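PDB 1VDH: muconolactone isomerase-like protein from Thermus thermophilus, which catalyses the hydrogen peroxide-dependent oxidative decarboxylation of Fe-coproporphyrin III to heme b, the last step of coproporphyrin-dependent heme synthesis. Local coordinates for residues D194-G199 and Y226-P231; Y141-P146 and V208-I213; P81-L86 and S107-V112; G176-G181 and V214-F219. One frame throughout, in Å; residues are numbered along the deposited sequence.

Contacts 2 and 3 are buried, each setting a helix against the antiparallel sheet through one aromatic ring: Phe210 beneath a cysteine in contact 2, Tyr109 under a leucine in contact 3. They lie on opposite sides of the chain's centre. Contacts 1 and 4 are at the surface and differ in chemistry: contact 1 lays a tryptophan over a glycine backbone, whereas contact 4 relies on a salt bridge and a phenol-carboxylate bond. Helix 207-217 serves both contact 2 and contact 4, whose centres are about 10 Å apart. Contact 1 meets contact 2 at Pro146 of strand 141-152, where Gly230 N probably bonds Pro146 O at 3.0 Å. Contacts 3 and 4 do not touch.

Contact 1 (D194-G199 and Y226-P231); sequences DDWEWG and YGEFGP
Trp196 and Gly230 are the residues whose CA atoms come nearest, 8.1 Å apart, and no hydrogen bond passes between the segments. The indole of Trp196 makes the connection. Its six-membered ring lies with one face on Gly230: the CA of Gly230 stands 3.8 Å from the centroid of that ring, 29° off the normal, a CH-pi contact displaced toward the rim. The closest ring atom is Trp196 CH2, 3.4 Å from Gly230 CA. With CG anti to its own carbonyl carbon (chi1 -61°), the indole crosses to the other segment. A CB on Gly230 would point at the ring and collide with Trp196 CZ2. On the N-terminal side of Gly230, Trp196 CZ3 comes within 3.8 Å of Glu228 O; on the other, Trp196 CZ2 reaches Pro231 CD more loosely at 4.4 Å. Trp196 lies in the loop leading into strand 198-204, and Gly230 follows residues 227-229 of strand 227-237; both strands flank strand 141-152 in the antiparallel sheet of this chlorite dismutase-family fold, and Trp196 rests on Pro146 and Asn148 of that strand. Next to it, Glu197 and Trp198 both face Met147 in a classic beta bulge. Glu228 turns its CB toward the indole, its CG 4.4 Å from Trp196 CZ3. The CB of Phe229 is directed away; its ring makes a cation-pi contact with Arg218 of the same chain and touches Tyr145, the predicted active-site residue. Glu197 is held by Lys149 N and by Arg218 of the second subunit, whose positive charge would probably temper repulsion between Glu197 OE1 and Glu228 OE2, 6.8 Å apart.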
# COMPACT_ATOMS: atom_id res chain seq x y z
N ASP A 194 -3.56 8.16 -16.78
CA ASP A 194 -3.84 7.50 -15.52
C ASP A 194 -2.65 6.66 -15.07
O ASP A 194 -1.59 6.69 -15.69
CB ASP A 194 -5.14 6.66 -15.62
CG ASP A 194 -5.93 6.64 -14.31
OD1 ASP A 194 -7.17 6.73 -14.35
OD2 ASP A 194 -5.31 6.54 -13.23
N ASP A 195 -2.83 5.88 -14.00
CA ASP A 195 -1.75 5.10 -13.41
C ASP A 195 -1.17 3.91 -14.17
O ASP A 195 -0.08 3.45 -13.83
CB ASP A 195 -2.14 4.68 -11.99
CG ASP A 195 -2.43 5.88 -11.08
OD1 ASP A 195 -2.29 7.03 -11.54
OD2 ASP A 195 -2.79 5.66 -9.91
N TRP A 196 -1.89 3.43 -15.18
CA TRP A 196 -1.42 2.30 -15.99
C TRP A 196 -1.45 2.72 -17.46
O TRP A 196 -2.15 3.65 -17.83
CB TRP A 196 -2.31 1.07 -15.78
CG TRP A 196 -2.34 0.57 -14.35
CD1 TRP A 196 -3.06 1.09 -13.31
CD2 TRP A 196 -1.63 -0.56 -13.82
NE1 TRP A 196 -2.84 0.36 -12.17
CE2 TRP A 196 -1.97 -0.66 -12.45
CE3 TRP A 196 -0.74 -1.50 -14.37
CZ2 TRP A 196 -1.45 -1.66 -11.61
CZ3 TRP A 196 -0.22 -2.50 -13.54
CH2 TRP A 196 -0.58 -2.56 -12.18
N GLU A 197 -0.68 2.02 -18.29
CA GLU A 197 -0.59 2.35 -19.71
C GLU A 197 -1.82 2.00 -20.54
O GLU A 197 -2.13 2.70 -21.51
CB GLU A 197 0.66 1.71 -20.30
CG GLU A 197 1.94 2.31 -19.73
CD GLU A 197 3.16 1.41 -19.89
OE1 GLU A 197 4.23 1.81 -19.40
OE2 GLU A 197 3.05 0.32 -20.50
N TRP A 198 -2.51 0.93 -20.17
CA TRP A 198 -3.72 0.53 -20.89
C TRP A 198 -4.82 0.06 -19.97
O TRP A 198 -4.57 -0.36 -18.84
CB TRP A 198 -3.44 -0.62 -21.87
CG TRP A 198 -2.60 -0.24 -23.06
CD1 TRP A 198 -3.03 0.33 -24.23
CD2 TRP A 198 -1.18 -0.39 -23.18
NE1 TRP A 198 -1.96 0.55 -25.06
CE2 TRP A 198 -0.82 0.13 -24.44
CE3 TRP A 198 -0.18 -0.90 -22.34
CZ2 TRP A 198 0.51 0.15 -24.89
CZ3 TRP A 198 1.14 -0.87 -22.78
CH2 TRP A 198 1.47 -0.35 -24.05
N GLY A 199 -6.04 0.17 -20.47
CA GLY A 199 -7.22 -0.30 -19.77
C GLY A 199 -7.76 -1.37 -20.71
O GLY A 199 -7.71 -1.20 -21.94
N TYR A 226 6.31 -9.70 -21.03
CA TYR A 226 6.07 -8.25 -20.96
C TYR A 226 4.76 -7.77 -20.33
O TYR A 226 4.52 -6.57 -20.24
CB TYR A 226 6.22 -7.64 -22.36
CG TYR A 226 7.50 -8.05 -23.06
CD1 TYR A 226 8.70 -7.39 -22.81
CD2 TYR A 226 7.51 -9.13 -23.95
CE1 TYR A 226 9.88 -7.79 -23.43
CE2 TYR A 226 8.68 -9.53 -24.57
CZ TYR A 226 9.86 -8.86 -24.31
OH TYR A 226 11.02 -9.28 -24.91
N GLY A 227 3.93 -8.70 -19.88
CA GLY A 227 2.68 -8.31 -19.26
C GLY A 227 2.81 -7.96 -17.79
O GLY A 227 3.38 -8.71 -17.00
N GLU A 228 2.31 -6.79 -17.43
CA GLU A 228 2.31 -6.32 -16.05
C GLU A 228 0.84 -5.99 -15.80
O GLU A 228 0.31 -5.03 -16.36
CB GLU A 228 3.18 -5.07 -15.93
CG GLU A 228 3.53 -4.67 -14.52
CD GLU A 228 4.56 -3.56 -14.50
OE1 GLU A 228 5.71 -3.80 -14.95
OE2 GLU A 228 4.22 -2.45 -14.04
N PHE A 229 0.18 -6.81 -14.98
CA PHE A 229 -1.25 -6.65 -14.72
C PHE A 229 -1.69 -6.04 -13.40
O PHE A 229 -1.10 -6.30 -12.36
CB PHE A 229 -1.94 -8.01 -14.91
CG PHE A 229 -1.59 -8.69 -16.21
CD1 PHE A 229 -2.27 -8.38 -17.38
CD2 PHE A 229 -0.54 -9.61 -16.26
CE1 PHE A 229 -1.92 -8.97 -18.59
CE2 PHE A 229 -0.18 -10.20 -17.46
CZ PHE A 229 -0.87 -9.89 -18.63
N GLY A 230 -2.77 -5.26 -13.46
CA GLY A 230 -3.32 -4.63 -12.27
C GLY A 230 -4.51 -5.40 -11.74
O GLY A 230 -4.63 -6.60 -11.99
N PRO A 231 -5.42 -4.76 -11.00
CA PRO A 231 -6.60 -5.43 -10.44
C PRO A 231 -7.60 -5.87 -11.51
O PRO A 231 -7.69 -5.25 -12.57
CB PRO A 231 -7.19 -4.37 -9.52
CG PRO A 231 -6.83 -3.08 -10.20
CD PRO A 231 -5.40 -3.33 -10.62

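Contact 2 (Y141-P146 and V208-I213)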
# COMPACT_ATOMS: atom_id res chain seq x y z
N TYR A 141 -21.60 -10.11 -19.14
CA TYR A 141 -20.66 -9.66 -18.12
C TYR A 141 -19.51 -8.84 -18.68
O TYR A 141 -19.26 -8.83 -19.88
CB TYR A 141 -20.09 -10.89 -17.39
CG TYR A 141 -21.17 -11.80 -16.84
CD1 TYR A 141 -21.57 -11.71 -15.51
CD2 TYR A 141 -21.85 -12.68 -17.68
CE1 TYR A 141 -22.63 -12.47 -15.02
CE2 TYR A 141 -22.92 -13.43 -17.21
CZ TYR A 141 -23.31 -13.32 -15.89
OH TYR A 141 -24.40 -14.04 -15.44
N VAL A 142 -18.81 -8.16 -17.77
CA VAL A 142 -17.66 -7.36 -18.13
C VAL A 142 -16.48 -7.73 -17.24
O VAL A 142 -16.65 -8.12 -16.08
CB VAL A 142 -17.92 -5.83 -17.97
CG1 VAL A 142 -18.11 -5.47 -16.49
CG2 VAL A 142 -16.75 -5.03 -18.55
N CYS A 143 -15.29 -7.70 -17.83
CA CYS A 143 -14.04 -7.94 -17.12
C CYS A 143 -13.16 -6.75 -17.45
O CYS A 143 -12.90 -6.47 -18.62
CB CYS A 143 -13.34 -9.21 -17.61
SG CYS A 143 -11.59 -9.34 -17.07
N PHE A 144 -12.77 -6.00 -16.42
CA PHE A 144 -11.89 -4.86 -16.62
C PHE A 144 -10.61 -5.01 -15.83
O PHE A 144 -10.63 -5.40 -14.66
CB PHE A 144 -12.54 -3.53 -16.17
CG PHE A 144 -11.55 -2.39 -16.09
CD1 PHE A 144 -11.06 -1.97 -14.85
CD2 PHE A 144 -11.06 -1.79 -17.24
CE1 PHE A 144 -10.08 -0.98 -14.77
CE2 PHE A 144 -10.08 -0.80 -17.18
CZ PHE A 144 -9.59 -0.39 -15.94
N TYR A 145 -9.50 -4.65 -16.46
CA TYR A 145 -8.20 -4.68 -15.81
C TYR A 145 -7.23 -3.77 -16.54
O TYR A 145 -7.32 -3.61 -17.76
CB TYR A 145 -7.62 -6.10 -15.76
CG TYR A 145 -7.34 -6.73 -17.11
CD1 TYR A 145 -6.06 -6.66 -17.68
CD2 TYR A 145 -8.33 -7.42 -17.79
CE1 TYR A 145 -5.78 -7.28 -18.89
CE2 TYR A 145 -8.06 -8.05 -19.01
CZ TYR A 145 -6.79 -7.97 -19.55
OH TYR A 145 -6.53 -8.59 -20.75
N PRO A 146 -6.40 -3.04 -15.79
CA PRO A 146 -5.41 -2.14 -16.40
C PRO A 146 -4.10 -2.92 -16.51
O PRO A 146 -3.93 -3.96 -15.86
CB PRO A 146 -5.32 -1.02 -15.37
CG PRO A 146 -5.42 -1.76 -14.08
CD PRO A 146 -6.53 -2.77 -14.35
N VAL A 208 -16.59 -17.23 -17.30
CA VAL A 208 -15.56 -18.26 -17.43
C VAL A 208 -14.73 -18.02 -18.68
O VAL A 208 -13.55 -18.35 -18.72
CB VAL A 208 -16.18 -19.68 -17.43
CG1 VAL A 208 -15.12 -20.74 -17.74
CG2 VAL A 208 -16.79 -19.97 -16.07
N GLN A 209 -15.33 -17.41 -19.70
CA GLN A 209 -14.60 -17.11 -20.93
C GLN A 209 -13.45 -16.14 -20.63
O GLN A 209 -12.39 -16.22 -21.25
CB GLN A 209 -15.53 -16.56 -22.01
CG GLN A 209 -16.43 -17.63 -22.64
CD GLN A 209 -15.65 -18.61 -23.51
OE1 GLN A 209 -14.91 -18.20 -24.41
NE2 GLN A 209 -15.81 -19.90 -23.25
N PHE A 210 -13.67 -15.24 -19.67
CA PHE A 210 -12.62 -14.29 -19.26
C PHE A 210 -11.45 -15.10 -18.69
O PHE A 210 -10.28 -14.82 -18.99
CB PHE A 210 -13.12 -13.36 -18.15
CG PHE A 210 -14.31 -12.52 -18.53
CD1 PHE A 210 -15.27 -12.21 -17.58
CD2 PHE A 210 -14.44 -12.01 -19.82
CE1 PHE A 210 -16.35 -11.39 -17.89
CE2 PHE A 210 -15.52 -11.18 -20.14
CZ PHE A 210 -16.48 -10.87 -19.18
N LYS A 211 -11.77 -16.08 -17.85
CA LYS A 211 -10.77 -16.93 -17.22
C LYS A 211 -9.95 -17.72 -18.23
O LYS A 211 -8.72 -17.77 -18.15
CB LYS A 211 -11.44 -17.88 -16.23
CG LYS A 211 -10.46 -18.77 -15.46
CD LYS A 211 -11.21 -19.77 -14.60
CE LYS A 211 -10.24 -20.66 -13.82
NZ LYS A 211 -9.40 -21.49 -14.72
N LYS A 212 -10.63 -18.31 -19.21
CA LYS A 212 -9.95 -19.11 -20.23
C LYS A 212 -9.03 -18.26 -21.11
O LYS A 212 -7.87 -18.62 -21.32
CB LYS A 212 -10.97 -19.86 -21.10
CG LYS A 212 -12.08 -20.54 -20.32
CD LYS A 212 -12.23 -22.03 -20.64
CE LYS A 212 -11.09 -22.83 -20.03
NZ LYS A 212 -11.39 -24.29 -19.95
N ILE A 213 -9.52 -17.12 -21.59
CA ILE A 213 -8.71 -16.28 -22.47
C ILE A 213 -7.53 -15.61 -21.76
O ILE A 213 -6.42 -15.60 -22.29
CB ILE A 213 -9.58 -15.23 -23.24
CG1 ILE A 213 -8.76 -14.61 -24.38
CG2 ILE A 213 -10.12 -14.15 -22.29
CD1 ILE A 213 -9.54 -13.60 -25.22
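Cys143 and Phe210 bring strand 141-146 and helix 208-213 together, CA to CA 6.8 Å; the axes of these segments approach to 9.3 Å with 38° between their N-to-C directions. This is a helix laid on a beta-sheet, in the alpha+beta barrel of the chlorite dismutase family, and one aromatic ring, Phe210, makes the contacts between these two segments. The phenyl of Phe210 turns one face to Cys143, whose CB sits almost exactly over the ring centre, 3.5 Å from the centroid and only 8° off the normal. That is a close CH-pi contact made by the root of the side chain. The sulfur continues past it: SG of Cys143 is anti to the backbone N (chi1 165°) and therefore climbs away from the ring, so its sulfur-aromatic contact is a distant one, 4.8 Å from SG to the Phe210 centroid. The far end of the phenyl reaches the preceding residues of the strand, Tyr141 and Val142, and Phe210 CE1 packs on Tyr141 CB at 3.8 Å. Beyond its CB the tyrosine leads away from the helix, and its hydroxyl is hydrogen-bonded to Asp84 of the third subunit. On the helix side, Lys211 and Lys212 reach out of this contact to Glu13 of the third subunit, so this helix is also part of the pentamer interface. The strand continues to Tyr145, the predicted active-site residue, whose ring stacks on Phe232. At the edge of the Phe210 ring, near its plane, the carbonyl oxygen Tyr141 O lies 3.5 Å from Phe210 CZ.

Contact 3 (P81-L86 and S107-V112); sequences PGLDPL and SFYSVV
The phenol ring of Tyr109 receives Leu83 over one face, with the methyl CD1 of Leu83 3.9 Å from the ring centroid, 23° off the normal and shifted toward the rim. This CH-pi contact is closest at Tyr109 CZ, 3.6 Å from Leu83 CD1. The methyl CD1 of Leu86 comes to Tyr109 CE2 at 4.0 Å from the same side of the ring plane, but obliquely and lower. Both leucines cross the tyrosine at about a right angle. Leu83 reaches the ring although its CB does not point at it: with CG anti to the backbone N (chi1 176°), the branch swings over the phenol, while Leu83 CB packs against Tyr109 OH at 3.5 Å. The hydroxyl is not left among hydrocarbon alone, since it is hydrogen-bonded to His16 ND1 on strand 10-24. Replacing Tyr109 by an alanine would probably open a gap beneath both leucine methyls and leave His16 without its phenol partner. A second subunit packs against this contact, its Val234 on Leu83 and its Val68 on Tyr109. Here the first turn of helix 83-95 rests on strand 102-116. The helix links strand 74-80 to that strand in a beta-alpha-beta crossover with strand 10-24 between them, the topology of a ferredoxin-like half of the dimeric alpha+beta barrel fold.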
# COMPACT_ATOMS: atom_id res chain seq x y z
N PRO A 81 -16.92 11.42 -26.76
CA PRO A 81 -15.97 11.97 -27.74
C PRO A 81 -14.83 12.80 -27.12
O PRO A 81 -13.91 13.21 -27.83
CB PRO A 81 -16.87 12.84 -28.63
CG PRO A 81 -18.21 12.22 -28.50
CD PRO A 81 -18.28 11.91 -27.03
N GLY A 82 -14.89 13.04 -25.82
CA GLY A 82 -13.85 13.82 -25.15
C GLY A 82 -13.90 13.71 -23.64
O GLY A 82 -14.76 13.01 -23.09
N LEU A 83 -12.99 14.41 -22.95
CA LEU A 83 -12.94 14.38 -21.49
C LEU A 83 -14.07 15.16 -20.83
O LEU A 83 -14.63 14.72 -19.83
CB LEU A 83 -11.59 14.90 -20.99
CG LEU A 83 -11.40 15.03 -19.47
CD1 LEU A 83 -11.60 13.69 -18.77
CD2 LEU A 83 -10.01 15.59 -19.17
N ASP A 84 -14.41 16.31 -21.41
CA ASP A 84 -15.46 17.16 -20.85
C ASP A 84 -16.78 16.44 -20.57
O ASP A 84 -17.33 16.57 -19.47
CB ASP A 84 -15.67 18.41 -21.71
CG ASP A 84 -14.48 19.36 -21.65
OD1 ASP A 84 -13.41 18.96 -21.15
OD2 ASP A 84 -14.63 20.51 -22.11
N PRO A 85 -17.32 15.70 -21.55
CA PRO A 85 -18.58 14.99 -21.31
C PRO A 85 -18.43 13.94 -20.20
O PRO A 85 -19.40 13.61 -19.51
CB PRO A 85 -18.87 14.33 -22.66
CG PRO A 85 -18.22 15.25 -23.64
CD PRO A 85 -16.92 15.57 -22.96
N LEU A 86 -17.22 13.41 -20.02
CA LEU A 86 -16.97 12.41 -18.97
C LEU A 86 -16.96 13.08 -17.60
O LEU A 86 -17.55 12.57 -16.65
CB LEU A 86 -15.66 11.67 -19.21
CG LEU A 86 -15.64 10.73 -20.41
CD1 LEU A 86 -14.27 10.10 -20.55
CD2 LEU A 86 -16.71 9.65 -20.24
N SER A 107 -11.21 3.90 -10.15
CA SER A 107 -11.61 4.56 -11.39
C SER A 107 -10.46 4.47 -12.38
O SER A 107 -9.34 4.13 -12.01
CB SER A 107 -11.95 6.04 -11.14
OG SER A 107 -10.78 6.82 -10.93
N PHE A 108 -10.76 4.76 -13.64
CA PHE A 108 -9.75 4.71 -14.68
C PHE A 108 -10.17 5.60 -15.84
O PHE A 108 -11.32 5.53 -16.30
CB PHE A 108 -9.54 3.28 -15.18
CG PHE A 108 -8.20 3.05 -15.84
CD1 PHE A 108 -7.04 3.02 -15.07
CD2 PHE A 108 -8.10 2.86 -17.21
CE1 PHE A 108 -5.79 2.81 -15.67
CE2 PHE A 108 -6.86 2.65 -17.82
CZ PHE A 108 -5.70 2.62 -17.04
N TYR A 109 -9.28 6.49 -16.25
CA TYR A 109 -9.54 7.38 -17.37
C TYR A 109 -8.61 6.96 -18.50
O TYR A 109 -7.39 6.90 -18.33
CB TYR A 109 -9.30 8.84 -16.99
CG TYR A 109 -9.31 9.77 -18.18
CD1 TYR A 109 -8.30 10.71 -18.37
CD2 TYR A 109 -10.33 9.70 -19.15
CE1 TYR A 109 -8.29 11.55 -19.48
CE2 TYR A 109 -10.33 10.54 -20.26
CZ TYR A 109 -9.30 11.46 -20.42
OH TYR A 109 -9.28 12.30 -21.52
N SER A 110 -9.20 6.66 -19.66
CA SER A 110 -8.42 6.22 -20.80
C SER A 110 -9.08 6.62 -22.12
O SER A 110 -10.19 7.16 -22.12
CB SER A 110 -8.24 4.70 -20.74
OG SER A 110 -9.51 4.05 -20.77
N VAL A 111 -8.40 6.34 -23.23
CA VAL A 111 -8.91 6.66 -24.56
C VAL A 111 -8.81 5.42 -25.46
O VAL A 111 -7.74 4.83 -25.57
CB VAL A 111 -8.11 7.82 -25.21
CG1 VAL A 111 -8.64 8.11 -26.61
CG2 VAL A 111 -8.20 9.08 -24.36
N VAL A 112 -9.93 5.04 -26.08
CA VAL A 112 -9.94 3.88 -26.98
C VAL A 112 -8.77 4.00 -27.94
O VAL A 112 -8.59 5.02 -28.61
CB VAL A 112 -11.28 3.77 -27.76
CG1 VAL A 112 -11.21 2.66 -28.81
CG2 VAL A 112 -12.42 3.46 -26.78

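Contact 4 (G176-G181 and V214-F219); sequences GRKYQG and VYEMRF
Lys178 NZ is gripped by two acceptors, Glu216 OE1 at 2.9 Å in a salt bridge and the carbonyl oxygen of Thr175, three residues earlier. Lys178 is the second residue of a type I beta turn, Arg177 to Gln180, at the end of helix 162-177; Glu216 pins this turn to helix 207-217. Lys178 starts with CG between its backbone N and carbonyl carbon (chi1 71°) and bends again near its end, which folds the amine back to the carboxylate and brings it in from above the carboxylate plane, 35° out of it. The other oxygen takes the shorter bond: Tyr179 OH donates to Glu216 OE2 at 2.6 Å, approaching nearly in line with the C-O bond. Ring and carboxylate planes stand 73° apart, and OE2 lies at the ring edge, close to the ring plane. The extended Glu216 chain thus spends each oxygen on a different residue of the turn, and the ammonium would be likely to stabilise its negative charge. A glutamine at Glu216 would probably deprive Lys178 of its counter-charge and weaken the grip on the Tyr179 phenol. Deeper in, Met217 packs on His172, the predicted axial ligand of the coproheme iron. The methyl CE of Met217 lies 3.8 Å from Gly176 CA, and a CB on that glycine would collide with it.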
# COMPACT_ATOMS: atom_id res chain seq x y z
N GLY A 176 -5.98 -15.15 -29.37
CA GLY A 176 -7.30 -14.63 -29.04
C GLY A 176 -8.36 -14.78 -30.12
O GLY A 176 -9.54 -14.51 -29.86
N ARG A 177 -7.96 -15.22 -31.31
CA ARG A 177 -8.91 -15.40 -32.41
C ARG A 177 -9.94 -16.48 -32.13
O ARG A 177 -11.11 -16.34 -32.51
CB ARG A 177 -8.17 -15.68 -33.73
CG ARG A 177 -9.07 -15.97 -34.92
CD ARG A 177 -8.39 -15.65 -36.26
NE ARG A 177 -7.10 -16.32 -36.43
CZ ARG A 177 -5.92 -15.71 -36.32
NH1 ARG A 177 -5.86 -14.42 -36.04
NH2 ARG A 177 -4.80 -16.40 -36.49
N LYS A 178 -9.53 -17.54 -31.43
CA LYS A 178 -10.46 -18.62 -31.11
C LYS A 178 -11.52 -18.17 -30.10
O LYS A 178 -12.53 -18.84 -29.92
CB LYS A 178 -9.72 -19.86 -30.57
CG LYS A 178 -9.14 -19.70 -29.17
CD LYS A 178 -8.58 -21.02 -28.64
CE LYS A 178 -7.32 -21.43 -29.38
NZ LYS A 178 -6.22 -20.44 -29.18
N TYR A 179 -11.28 -17.03 -29.46
CA TYR A 179 -12.22 -16.49 -28.48
C TYR A 179 -13.14 -15.41 -29.04
O TYR A 179 -14.05 -14.96 -28.34
CB TYR A 179 -11.48 -15.94 -27.25
CG TYR A 179 -10.80 -17.01 -26.42
CD1 TYR A 179 -9.45 -17.29 -26.59
CD2 TYR A 179 -11.52 -17.76 -25.49
CE1 TYR A 179 -8.83 -18.30 -25.86
CE2 TYR A 179 -10.91 -18.77 -24.75
CZ TYR A 179 -9.57 -19.04 -24.94
OH TYR A 179 -8.98 -20.06 -24.23
N GLN A 180 -12.91 -15.01 -30.29
CA GLN A 180 -13.72 -13.96 -30.94
C GLN A 180 -15.22 -14.18 -30.84
O GLN A 180 -15.97 -13.23 -30.62
CB GLN A 180 -13.37 -13.84 -32.42
CG GLN A 180 -12.15 -13.02 -32.74
CD GLN A 180 -12.13 -12.56 -34.18
OE1 GLN A 180 -12.08 -11.37 -34.47
NE2 GLN A 180 -12.20 -13.52 -35.11
N GLY A 181 -15.64 -15.42 -31.04
CA GLY A 181 -17.06 -15.74 -30.99
C GLY A 181 -17.73 -15.55 -29.65
O GLY A 181 -18.95 -15.36 -29.60
N VAL A 214 -7.74 -15.09 -20.56
CA VAL A 214 -6.66 -14.43 -19.83
C VAL A 214 -5.57 -15.44 -19.45
O VAL A 214 -4.38 -15.16 -19.61
CB VAL A 214 -7.19 -13.69 -18.58
CG1 VAL A 214 -6.03 -13.16 -17.73
CG2 VAL A 214 -8.07 -12.52 -19.02
N TYR A 215 -5.97 -16.63 -19.02
CA TYR A 215 -5.02 -17.68 -18.65
C TYR A 215 -4.26 -18.19 -19.88
O TYR A 215 -3.03 -18.28 -19.85
CB TYR A 215 -5.73 -18.84 -17.95
CG TYR A 215 -4.80 -19.86 -17.31
CD1 TYR A 215 -3.58 -19.48 -16.75
CD2 TYR A 215 -5.17 -21.20 -17.24
CE1 TYR A 215 -2.74 -20.41 -16.13
CE2 TYR A 215 -4.34 -22.15 -16.61
CZ TYR A 215 -3.13 -21.74 -16.06
OH TYR A 215 -2.32 -22.67 -15.46
N GLU A 216 -4.97 -18.51 -20.95
CA GLU A 216 -4.30 -18.99 -22.16
C GLU A 216 -3.33 -17.95 -22.72
O GLU A 216 -2.20 -18.28 -23.08
CB GLU A 216 -5.30 -19.43 -23.23
CG GLU A 216 -4.59 -19.99 -24.47
CD GLU A 216 -5.52 -20.62 -25.49
OE1 GLU A 216 -5.05 -20.93 -26.60
OE2 GLU A 216 -6.71 -20.84 -25.19
N MET A 217 -3.75 -16.69 -22.74
CA MET A 217 -2.90 -15.61 -23.25
C MET A 217 -1.62 -15.39 -22.46
O MET A 217 -0.63 -14.91 -23.02
CB MET A 217 -3.66 -14.29 -23.31
CG MET A 217 -4.63 -14.19 -24.46
SD MET A 217 -5.37 -12.56 -24.53
CE MET A 217 -5.92 -12.53 -26.24
N ARG A 218 -1.62 -15.74 -21.18
CA ARG A 218 -0.43 -15.56 -20.35
C ARG A 218 0.73 -16.44 -20.81
O ARG A 218 1.88 -16.18 -20.48
CB ARG A 218 -0.76 -15.77 -18.87
CG ARG A 218 0.23 -15.07 -17.93
CD ARG A 218 -0.43 -14.63 -16.64
NE ARG A 218 -1.47 -13.63 -16.89
CZ ARG A 218 -2.18 -13.03 -15.94
NH1 ARG A 218 -1.97 -13.31 -14.65
NH2 ARG A 218 -3.13 -12.16 -16.28
N PHE A 219 0.42 -17.46 -21.62
CA PHE A 219 1.46 -18.34 -22.16
C PHE A 219 2.10 -17.80 -23.45
O PHE A 219 3.10 -18.33 -23.92
CB PHE A 219 0.94 -19.77 -22.35
CG PHE A 219 0.60 -20.46 -21.05
CD1 PHE A 219 -0.69 -20.40 -20.54
CD2 PHE A 219 1.58 -21.13 -20.33
CE1 PHE A 219 -1.00 -21.01 -19.31
CE2 PHE A 219 1.29 -21.74 -19.11
CZ PHE A 219 -0.01 -21.68 -18.60